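Local atomic coordinates of centromeric protein-C, isoform A (Drosophila melanogaster, PDB entry 6O2K), a protein that probably acts as an adaptor between centromeric chromatin and other proteins at the kinetochore, this chain being its dimeric cupin domain. Residues M67-Y72 against S135-I140. Numbering follows the deposited sequence. Where two conformers were deposited one is given.
Sequences MRFKPY and SVLMCI
Met-67 and Leu-137 form a hydrogen-bonded pair between antiparallel strands, their side chains lying side by side and pointing the same way. Followed outward, Met-67 begins with CB 4.0 Å from CD1 of Leu-137. CG and SD then run along that same methyl, CG at 3.9 Å from CD1 of Leu-137. With CG anti to the carbonyl carbon (chi1 -55°), the extended chain carries the terminal CE beyond Leu-137 to Cys-139, where CE meets CB of Cys-139 at 3.9 Å and, in the conformer given, SG. A long, unbranched thioether suits a place that must cover two residues of the partner strand, and an alanine here would probably leave CD1 of Leu-137 and the side chain of Cys-139 without their apolar neighbour and open a gap between the strands' side chains. Strands 64-69 and 135-141 are adjacent in one of the two antiparallel sheets of the cupin fold, and the face carrying Met-67, Phe-69 and Leu-137 turns to the interior, where Phe-94 and Ile-127 of the other sheet pack on Phe-69 and Leu-137. Phe-69 adds a flat ring, broad enough to touch both sheets: its CE1 comes obliquely to CD2 of Leu-137 at 4.4 Å, and Phe-94 meets it edge-to-face. Opposite it, small Ser-135 satisfies its buried OG by a hydrogen bond to Asn-129 OD1. Two backbone bonds join each flanking pair: Met-67 with Leu-137, and Phe-69 with Ser-135, where Phe-69 N to Ser-135 O is nearly straight (172°) and the return bond, Ser-135 N to Phe-69 O, is bent (145°). On the other face compact, beta-branched Val-136 fits the buried non-hydrogen-bonded position, its CA making a CA-H...O contact to Met-67 O, while Arg-68 extends its guanidinium away to Asp-52 and the carbonyls of Trp-17 and Leu-18 on helix 6-19.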
loop_
_atom_site.group_PDB
_atom_site.type_symbol
_atom_site.label_atom_id
_atom_site.label_comp_id
_atom_site.label_asym_id
_atom_site.label_seq_id
_atom_site.Cartn_x
_atom_site.Cartn_y
_atom_site.Cartn_z
ATOM N N MET B 67 -0.534 10.627 0.283
ATOM C CA MET B 67 -0.841 11.953 0.798
ATOM C C MET B 67 -0.168 12.115 2.152
ATOM O O MET B 67 -0.361 11.280 3.044
ATOM C CB MET B 67 -2.349 12.148 0.948
ATOM C CG MET B 67 -3.146 11.909 -0.300
ATOM S SD MET B 67 -4.868 12.358 0.028
ATOM C CE MET B 67 -5.720 11.516 -1.313
ATOM N N ARG B 68 0.607 13.190 2.294
ATOM C CA ARG B 68 1.315 13.552 3.514
ATOM C C ARG B 68 0.620 14.771 4.106
ATOM O O ARG B 68 0.512 15.822 3.439
ATOM C CB ARG B 68 2.792 13.856 3.230
ATOM C CG ARG B 68 3.582 14.291 4.452
ATOM C CD ARG B 68 4.820 15.094 4.055
ATOM N NE ARG B 68 5.923 14.230 3.652
ATOM C CZ ARG B 68 6.885 14.586 2.808
ATOM N NH1 ARG B 68 7.849 13.732 2.514
ATOM N NH2 ARG B 68 6.885 15.793 2.254
ATOM N N PHE B 69 0.142 14.616 5.341
ATOM C CA PHE B 69 -0.624 15.629 6.049
ATOM C C PHE B 69 0.204 16.184 7.193
ATOM O O PHE B 69 0.744 15.428 8.012
ATOM C CB PHE B 69 -1.921 15.071 6.642
ATOM C CG PHE B 69 -3.027 14.860 5.648
ATOM C CD1 PHE B 69 -2.925 13.875 4.681
ATOM C CD2 PHE B 69 -4.191 15.621 5.713
ATOM C CE1 PHE B 69 -3.965 13.645 3.785
ATOM C CE2 PHE B 69 -5.240 15.406 4.818
ATOM C CZ PHE B 69 -5.114 14.422 3.842
ATOM N N LYS B 70 0.243 17.503 7.272
ATOM C CA LYS B 70 0.830 18.192 8.383
ATOM C C LYS B 70 -0.025 17.971 9.629
ATOM O O LYS B 70 -1.168 17.528 9.526
ATOM C CB LYS B 70 0.932 19.671 8.052
ATOM C CG LYS B 70 1.782 19.909 6.878
ATOM C CD LYS B 70 3.124 19.448 7.308
ATOM C CE LYS B 70 4.093 19.716 6.198
ATOM N NZ LYS B 70 5.394 19.222 6.661
ATOM N N PRO B 71 0.489 18.276 10.821
ATOM C CA PRO B 71 -0.316 18.072 12.034
ATOM C C PRO B 71 -1.669 18.758 11.944
ATOM O O PRO B 71 -1.762 19.948 11.644
ATOM C CB PRO B 71 0.549 18.687 13.140
ATOM C CG PRO B 71 1.926 18.550 12.656
ATOM C CD PRO B 71 1.870 18.681 11.151
ATOM N N TYR B 72 -2.729 17.980 12.174
ATOM C CA TYR B 72 -4.117 18.438 12.192
ATOM C C TYR B 72 -4.570 19.045 10.869
ATOM O O TYR B 72 -5.626 19.688 10.822
ATOM C CB TYR B 72 -4.366 19.453 13.316
ATOM C CG TYR B 72 -4.190 18.907 14.712
ATOM C CD1 TYR B 72 -4.872 17.774 15.131
ATOM C CD2 TYR B 72 -3.350 19.542 15.621
ATOM C CE1 TYR B 72 -4.721 17.283 16.412
ATOM C CE2 TYR B 72 -3.190 19.057 16.902
ATOM C CZ TYR B 72 -3.881 17.928 17.293
ATOM O OH TYR B 72 -3.724 17.440 18.571
ATOM N N SER B 135 0.933 12.713 9.442
ATOM C CA SER B 135 0.352 11.410 9.126
ATOM C C SER B 135 0.386 11.202 7.621
ATOM O O SER B 135 0.451 12.161 6.843
ATOM C CB SER B 135 -1.094 11.265 9.632
ATOM O OG SER B 135 -1.175 11.411 11.036
ATOM N N VAL B 136 0.337 9.936 7.212
ATOM C CA VAL B 136 0.519 9.562 5.815
ATOM C C VAL B 136 -0.517 8.514 5.447
ATOM O O VAL B 136 -0.677 7.521 6.165
ATOM C CB VAL B 136 1.931 9.004 5.561
ATOM C CG1 VAL B 136 2.089 8.595 4.109
ATOM C CG2 VAL B 136 2.991 10.020 5.959
ATOM N N LEU B 137 -1.200 8.715 4.319
ATOM C CA LEU B 137 -2.085 7.672 3.810
ATOM C C LEU B 137 -1.746 7.346 2.367
ATOM O O LEU B 137 -1.223 8.179 1.624
ATOM C CB LEU B 137 -3.577 8.034 3.931
ATOM C CG LEU B 137 -4.218 9.186 3.157
ATOM C CD1 LEU B 137 -4.464 8.825 1.705
ATOM C CD2 LEU B 137 -5.530 9.561 3.827
ATOM N N MET B 138 -2.022 6.102 1.993
ATOM C CA MET B 138 -1.877 5.646 0.619
ATOM C C MET B 138 -3.219 5.806 -0.078
ATOM O O MET B 138 -4.262 5.438 0.473
ATOM C CB MET B 138 -1.420 4.184 0.571
ATOM C CG MET B 138 -1.212 3.613 -0.839
ATOM S SD MET B 138 -0.847 1.811 -0.821
ATOM C CE MET B 138 0.844 1.782 -0.191
ATOM N N CYS B 139 -3.187 6.372 -1.277
ATOM C CA CYS B 139 -4.360 6.608 -2.108
ATOM C C CYS B 139 -4.317 5.641 -3.289
ATOM O O CYS B 139 -3.386 5.718 -4.102
ATOM C CB CYS B 139 -4.352 8.063 -2.580
ATOM S SG CYS B 139 -5.635 8.522 -3.745
ATOM N N ILE B 140 -5.304 4.751 -3.379
ATOM C CA ILE B 140 -5.385 3.717 -4.401
ATOM C C ILE B 140 -6.647 3.973 -5.205
ATOM O O ILE B 140 -7.750 3.780 -4.690
ATOM C CB ILE B 140 -5.441 2.314 -3.786
ATOM C CG1 ILE B 140 -4.259 2.096 -2.839
ATOM C CG2 ILE B 140 -5.555 1.271 -4.901
ATOM C CD1 ILE B 140 -4.367 0.803 -1.978
#